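Long-range contacts in botulinum neurotoxin type G (Clostridium botulinum, PDB 3MPP), which binds to the nerve-cell surface through its receptor-binding domain and delivers a zinc protease light chain into the host cytosol: residues 248-253 and 261-266; 278-283 and 421-426. The protein carries 4 engineered substitutions. All coordinates share one frame; numbering follows the deposited sequence.

Contact 1: 248-253 and 261-266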
loop_
_atom_site.group_PDB
_atom_site.type_symbol
_atom_site.label_atom_id
_atom_site.label_comp_id
_atom_site.label_asym_id
_atom_site.label_seq_id
_atom_site.Cartn_x
_atom_site.Cartn_y
_atom_site.Cartn_z
ATOM N N GLN A 248 5.890 8.131 13.565
ATOM C CA GLN A 248 4.927 8.308 12.481
ATOM C C GLN A 248 4.258 9.676 12.502
ATOM O O GLN A 248 3.663 10.092 11.515
ATOM C CB GLN A 248 3.858 7.210 12.547
ATOM C CG GLN A 248 4.462 5.816 12.645
ATOM C CD GLN A 248 3.484 4.722 12.323
ATOM O OE1 GLN A 248 2.286 4.972 12.163
ATOM N NE2 GLN A 248 3.984 3.489 12.239
ATOM N N ASN A 249 4.370 10.386 13.619
ATOM C CA ASN A 249 3.570 11.594 13.787
ATOM C C ASN A 249 4.372 12.873 13.589
ATOM O O ASN A 249 3.899 13.970 13.872
ATOM C CB ASN A 249 2.838 11.562 15.133
ATOM C CG ASN A 249 2.066 10.257 15.338
ATOM O OD1 ASN A 249 2.325 9.513 16.287
ATOM N ND2 ASN A 249 1.131 9.969 14.432
ATOM N N ILE A 250 5.591 12.716 13.083
ATOM C CA ILE A 250 6.424 13.847 12.689
ATOM C C ILE A 250 6.806 13.739 11.224
ATOM O O ILE A 250 6.602 12.696 10.585
ATOM C CB ILE A 250 7.702 13.966 13.564
ATOM C CG1 ILE A 250 8.525 12.665 13.547
ATOM C CG2 ILE A 250 7.318 14.306 15.011
ATOM C CD1 ILE A 250 9.321 12.413 12.267
ATOM N N TYR A 251 7.311 14.833 10.663
ATOM C CA TYR A 251 7.927 14.766 9.347
ATOM C C TYR A 251 9.295 15.423 9.441
ATOM O O TYR A 251 9.612 16.070 10.455
ATOM C CB TYR A 251 7.053 15.433 8.266
ATOM C CG TYR A 251 6.830 16.917 8.465
ATOM C CD1 TYR A 251 7.617 17.843 7.800
ATOM C CD2 TYR A 251 5.818 17.392 9.310
ATOM C CE1 TYR A 251 7.427 19.195 7.960
ATOM C CE2 TYR A 251 5.619 18.761 9.483
ATOM C CZ TYR A 251 6.428 19.648 8.799
ATOM O OH TYR A 251 6.263 20.997 8.946
ATOM N N ILE A 252 10.100 15.249 8.393
ATOM C CA ILE A 252 11.424 15.867 8.329
ATOM C C ILE A 252 11.402 17.188 7.546
ATOM O O ILE A 252 11.015 17.238 6.382
ATOM C CB ILE A 252 12.492 14.934 7.699
ATOM C CG1 ILE A 252 12.380 13.498 8.267
ATOM C CG2 ILE A 252 13.881 15.534 7.929
ATOM C CD1 ILE A 252 12.606 13.420 9.780
ATOM N N LYS A 253 11.868 18.234 8.210
ATOM C CA LYS A 253 11.819 19.604 7.729
ATOM C C LYS A 253 13.258 20.144 7.623
ATOM O O LYS A 253 14.081 19.893 8.490
ATOM C CB LYS A 253 11.016 20.420 8.745
ATOM C CG LYS A 253 10.772 21.865 8.423
ATOM C CD LYS A 253 10.088 22.548 9.608
ATOM C CE LYS A 253 9.576 23.946 9.251
ATOM N NZ LYS A 253 10.620 24.994 9.414
ATOM N N GLY A 261 18.045 18.112 8.492
ATOM C CA GLY A 261 16.629 17.821 8.638
ATOM C C GLY A 261 16.295 17.674 10.105
ATOM O O GLY A 261 16.928 16.885 10.811
ATOM N N GLU A 262 15.316 18.446 10.580
ATOM C CA GLU A 262 14.844 18.323 11.952
ATOM C C GLU A 262 13.420 17.781 11.881
ATOM O O GLU A 262 12.773 17.895 10.843
ATOM C CB GLU A 262 14.842 19.696 12.639
ATOM C CG GLU A 262 14.144 20.770 11.787
ATOM C CD GLU A 262 14.086 22.150 12.441
ATOM O OE1 GLU A 262 14.773 22.377 13.469
ATOM O OE2 GLU A 262 13.345 23.009 11.914
ATOM N N THR A 263 12.927 17.183 12.960
ATOM C CA THR A 263 11.535 16.743 12.952
ATOM C C THR A 263 10.604 17.924 13.217
ATOM O O THR A 263 11.004 18.915 13.816
ATOM C CB THR A 263 11.265 15.617 13.969
ATOM O OG1 THR A 263 11.510 16.094 15.296
ATOM C CG2 THR A 263 12.164 14.393 13.679
ATOM N N ALA A 264 9.369 17.814 12.741
ATOM C CA ALA A 264 8.301 18.721 13.119
ATOM C C ALA A 264 7.025 17.896 13.207
ATOM O O ALA A 264 6.877 16.908 12.493
ATOM C CB ALA A 264 8.160 19.844 12.082
ATOM N N PRO A 265 6.094 18.288 14.090
ATOM C CA PRO A 265 4.850 17.523 14.216
ATOM C C PRO A 265 3.995 17.644 12.956
ATOM O O PRO A 265 3.849 18.750 12.429
ATOM C CB PRO A 265 4.126 18.193 15.394
ATOM C CG PRO A 265 5.129 19.080 16.044
ATOM C CD PRO A 265 6.146 19.438 15.007
ATOM N N ARG A 266 3.432 16.533 12.487
ATOM C CA ARG A 266 2.495 16.573 11.365
ATOM C C ARG A 266 1.276 17.406 11.751
ATOM O O ARG A 266 0.812 17.364 12.890
ATOM C CB ARG A 266 2.013 15.166 11.004
ATOM C CG ARG A 266 3.066 14.285 10.369
ATOM C CD ARG A 266 2.492 12.927 9.925
ATOM N NE ARG A 266 3.588 12.112 9.412
ATOM C CZ ARG A 266 4.160 12.317 8.237
ATOM N NH1 ARG A 266 3.699 13.274 7.436
ATOM N NH2 ARG A 266 5.180 11.566 7.864
HETATM O O HOH W 1 6.962 10.050 9.933
#
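Arg266 reaches back along residues 248-250, and its side chain meets the opposing backbone at almost every step. CB and CG of Arg266 each lie 3.6 Å from Asn249 O, which also accepts the arginine's backbone N-H. CD passes on to Gln248 O, and NE of Arg266 hydrogen-bonds this oxygen at 2.9 Å, the acceptor lying in the guanidinium plane although the donor is tilted 31° from the carbonyl plane. Beyond NE the guanidinium lays one face over Ile250 O and Tyr251 CB. Its NH2 reaches Ile250 O through a water that donates to the carbonyl and accepts from the arginine, while NH1 is taken by Asn278 O. Two carbonyls and a water thus hold the guanidinium of this buried residue in place, with Ile250 O over its face linked only through the water.

Further along, Tyr251 and Ala264 exchange backbone bonds in both directions, as do Lys253 and Glu262. With CG of Tyr251 between its own N and carbonyl carbon (chi1 63°), the ring turns across the neighbouring strand: Ala264 CB sits over one face, 4.1 Å from the centroid in a CH-pi contact, and Pro265 O lies at the edge, 3.4 Å from CE2 of Tyr251. Lys253 shares this side with Glu262, the two running alongside each other, but NZ of Lys253 stops 4.2 Å from Glu262 OE2, short of a salt bridge. Ile252 and Thr263 turn to the other side, where both pack on Ile379 of strand 373-382; CG2 of Thr263 also meets Ile250 CD1 at 3.7 Å. The arrangement is that of a twisted antiparallel beta hairpin, strands 250-255 and 260-270, in the beta-trefoil C-terminal half of the receptor-binding domain.

Contact 2: 278-283 and 421-426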
loop_
_atom_site.group_PDB
_atom_site.type_symbol
_atom_site.label_atom_id
_atom_site.label_comp_id
_atom_site.label_asym_id
_atom_site.label_seq_id
_atom_site.Cartn_x
_atom_site.Cartn_y
_atom_site.Cartn_z
ATOM N N ASN A 278 -1.686 15.024 7.970
ATOM C CA ASN A 278 -1.176 15.293 6.619
ATOM C C ASN A 278 0.131 14.558 6.297
ATOM O O ASN A 278 0.973 14.378 7.171
ATOM C CB ASN A 278 -0.986 16.804 6.431
ATOM C CG ASN A 278 -2.300 17.530 6.341
ATOM O OD1 ASN A 278 -2.587 18.456 7.111
ATOM N ND2 ASN A 278 -3.132 17.086 5.420
ATOM N N LEU A 279 0.276 14.167 5.030
ATOM C CA LEU A 279 1.370 13.343 4.522
ATOM C C LEU A 279 2.316 14.111 3.624
ATOM O O LEU A 279 3.517 13.817 3.550
ATOM C CB LEU A 279 0.797 12.189 3.686
ATOM C CG LEU A 279 -0.166 11.272 4.443
ATOM C CD1 LEU A 279 -0.582 10.111 3.561
ATOM C CD2 LEU A 279 0.505 10.764 5.728
ATOM N N TYR A 280 1.771 15.073 2.894
ATOM C CA TYR A 280 2.588 15.812 1.955
ATOM C C TYR A 280 3.257 17.001 2.642
ATOM O O TYR A 280 2.894 18.140 2.395
ATOM C CB TYR A 280 1.741 16.293 0.785
ATOM C CG TYR A 280 0.932 15.219 0.116
ATOM C CD1 TYR A 280 1.452 13.950 -0.083
ATOM C CD2 TYR A 280 -0.336 15.497 -0.390
ATOM C CE1 TYR A 280 0.712 12.970 -0.750
ATOM C CE2 TYR A 280 -1.073 14.527 -1.045
ATOM C CZ TYR A 280 -0.544 13.267 -1.222
ATOM O OH TYR A 280 -1.295 12.304 -1.875
ATOM N N LEU A 281 4.233 16.716 3.496
ATOM C CA LEU A 281 4.865 17.730 4.350
ATOM C C LEU A 281 6.372 17.539 4.328
ATOM O O LEU A 281 6.837 16.417 4.192
ATOM C CB LEU A 281 4.383 17.570 5.795
ATOM C CG LEU A 281 2.894 17.775 6.094
ATOM C CD1 LEU A 281 2.608 17.407 7.552
ATOM C CD2 LEU A 281 2.528 19.233 5.824
ATOM N N GLY A 282 7.130 18.623 4.471
ATOM C CA GLY A 282 8.575 18.523 4.626
ATOM C C GLY A 282 9.392 18.381 3.348
ATOM O O GLY A 282 8.957 18.773 2.267
ATOM N N LEU A 283 10.592 17.820 3.487
ATOM C CA LEU A 283 11.507 17.638 2.364
ATOM C C LEU A 283 10.846 16.836 1.267
ATOM O O LEU A 283 10.226 15.815 1.536
ATOM C CB LEU A 283 12.765 16.897 2.816
ATOM C CG LEU A 283 13.519 17.642 3.932
ATOM C CD1 LEU A 283 14.595 16.772 4.559
ATOM C CD2 LEU A 283 14.099 18.905 3.363
ATOM N N GLN A 421 9.166 5.069 4.547
ATOM C CA GLN A 421 8.361 4.910 3.341
ATOM C C GLN A 421 8.360 6.205 2.549
ATOM O O GLN A 421 8.448 7.302 3.116
ATOM C CB GLN A 421 6.926 4.499 3.693
ATOM C CG GLN A 421 6.848 3.153 4.439
ATOM C CD GLN A 421 5.425 2.746 4.742
ATOM O OE1 GLN A 421 4.519 2.979 3.942
ATOM N NE2 GLN A 421 5.220 2.120 5.899
ATOM N N PHE A 422 8.272 6.067 1.237
ATOM C CA PHE A 422 8.251 7.207 0.338
ATOM C C PHE A 422 6.816 7.479 -0.138
ATOM O O PHE A 422 6.128 6.569 -0.626
ATOM C CB PHE A 422 9.171 6.937 -0.852
ATOM C CG PHE A 422 10.659 6.919 -0.488
ATOM C CD1 PHE A 422 11.415 8.090 -0.513
ATOM C CD2 PHE A 422 11.289 5.738 -0.124
ATOM C CE1 PHE A 422 12.774 8.085 -0.186
ATOM C CE2 PHE A 422 12.662 5.718 0.205
ATOM C CZ PHE A 422 13.397 6.897 0.175
ATOM N N ILE A 423 6.378 8.726 -0.016
ATOM C CA ILE A 423 4.989 9.094 -0.317
ATOM C C ILE A 423 4.900 10.026 -1.533
ATOM O O ILE A 423 5.241 11.199 -1.445
ATOM C CB ILE A 423 4.317 9.817 0.887
ATOM C CG1 ILE A 423 4.597 9.088 2.201
ATOM C CG2 ILE A 423 2.814 9.942 0.660
ATOM C CD1 ILE A 423 3.854 9.731 3.415
ATOM N N PRO A 424 4.454 9.494 -2.684
ATOM C CA PRO A 424 4.141 10.375 -3.811
ATOM C C PRO A 424 2.744 10.965 -3.676
ATOM O O PRO A 424 1.870 10.338 -3.069
ATOM C CB PRO A 424 4.146 9.428 -5.016
ATOM C CG PRO A 424 3.867 8.035 -4.430
ATOM C CD PRO A 424 4.088 8.085 -2.935
ATOM N N VAL A 425 2.532 12.146 -4.252
ATOM C CA VAL A 425 1.193 12.722 -4.334
ATOM C C VAL A 425 0.330 11.807 -5.193
ATOM O O VAL A 425 0.711 11.477 -6.311
ATOM C CB VAL A 425 1.198 14.123 -4.984
ATOM C CG1 VAL A 425 -0.228 14.647 -5.075
ATOM C CG2 VAL A 425 2.088 15.084 -4.202
ATOM N N ASP A 426 -0.825 11.396 -4.670
ATOM C CA ASP A 426 -1.656 10.400 -5.341
ATOM C C ASP A 426 -3.069 10.961 -5.417
ATOM O O ASP A 426 -3.506 11.635 -4.489
ATOM C CB ASP A 426 -1.644 9.090 -4.533
ATOM C CG ASP A 426 -2.419 7.974 -5.209
ATOM O OD1 ASP A 426 -1.872 7.320 -6.128
ATOM O OD2 ASP A 426 -3.571 7.730 -4.803
#
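Leu279 and Tyr280 face Ile423 and Val425 without any backbone pairing, the CA atoms of Tyr280 and Val425 standing 7.1 Å apart, and an inverse gamma turn centred on Tyr280, closed by a weak Leu281 N to Leu279 O bond, bends the 278-283 loop here. Side chains bridge the gap. Leu279 CB meets Ile423 CD1 at 3.9 Å, the two chains crossing at about a right angle. The ring of Tyr280 extends past them: Ile423 CG2 comes to its edge at CE1, also 3.9 Å away. Val425 CG1 is anti to the backbone N (chi1 178°), a rotation that brings CG2 over the centre of the tyrosine ring, 4.2 Å from the centroid and only 6° off the normal, a well-centred CH-pi contact. At the end of the ring, Tyr280 OH accepts the backbone N-H of Asp426 at 3.0 Å in a nearly straight bond (164°).

The same hydroxyl donates to Trp429 O, and the backbone N-H groups of Leu279 and Tyr280 go to the carboxylate of Glu431, so the loop is tied to the chain's end at several points. Asp426 OD2 in turn forms a salt bridge with Arg74 and a hydrogen bond with Asn141. Tyr280 thus packs its ring against Ile423 and Val425 while its hydroxyl holds the backbone of Asp426, whose carboxylate connects the two subdomains of the receptor-binding domain.

Contact 1 closes before contact 2 opens along the chain, yet their centres are only 11 Å apart and the 278-283 loop touches both. Two polar links fasten this loop to the hairpin: Arg266 NH1 lies 3.0 Å from Asn278 O, and Leu283 N lies 3.0 Å from Ile252 O. Between them the Tyr251 ring packs on the loop, its CD1 3.4 Å from Gly282 CA and its CD2 3.7 Å from Leu281 CD1. The loop thus joins the hairpin of contact 1 to the C-terminal segment 421-426. Both contacts lie away from the probable ganglioside-binding motif, Ser400 to Tyr403, and belong to the framework of the C-terminal subdomain.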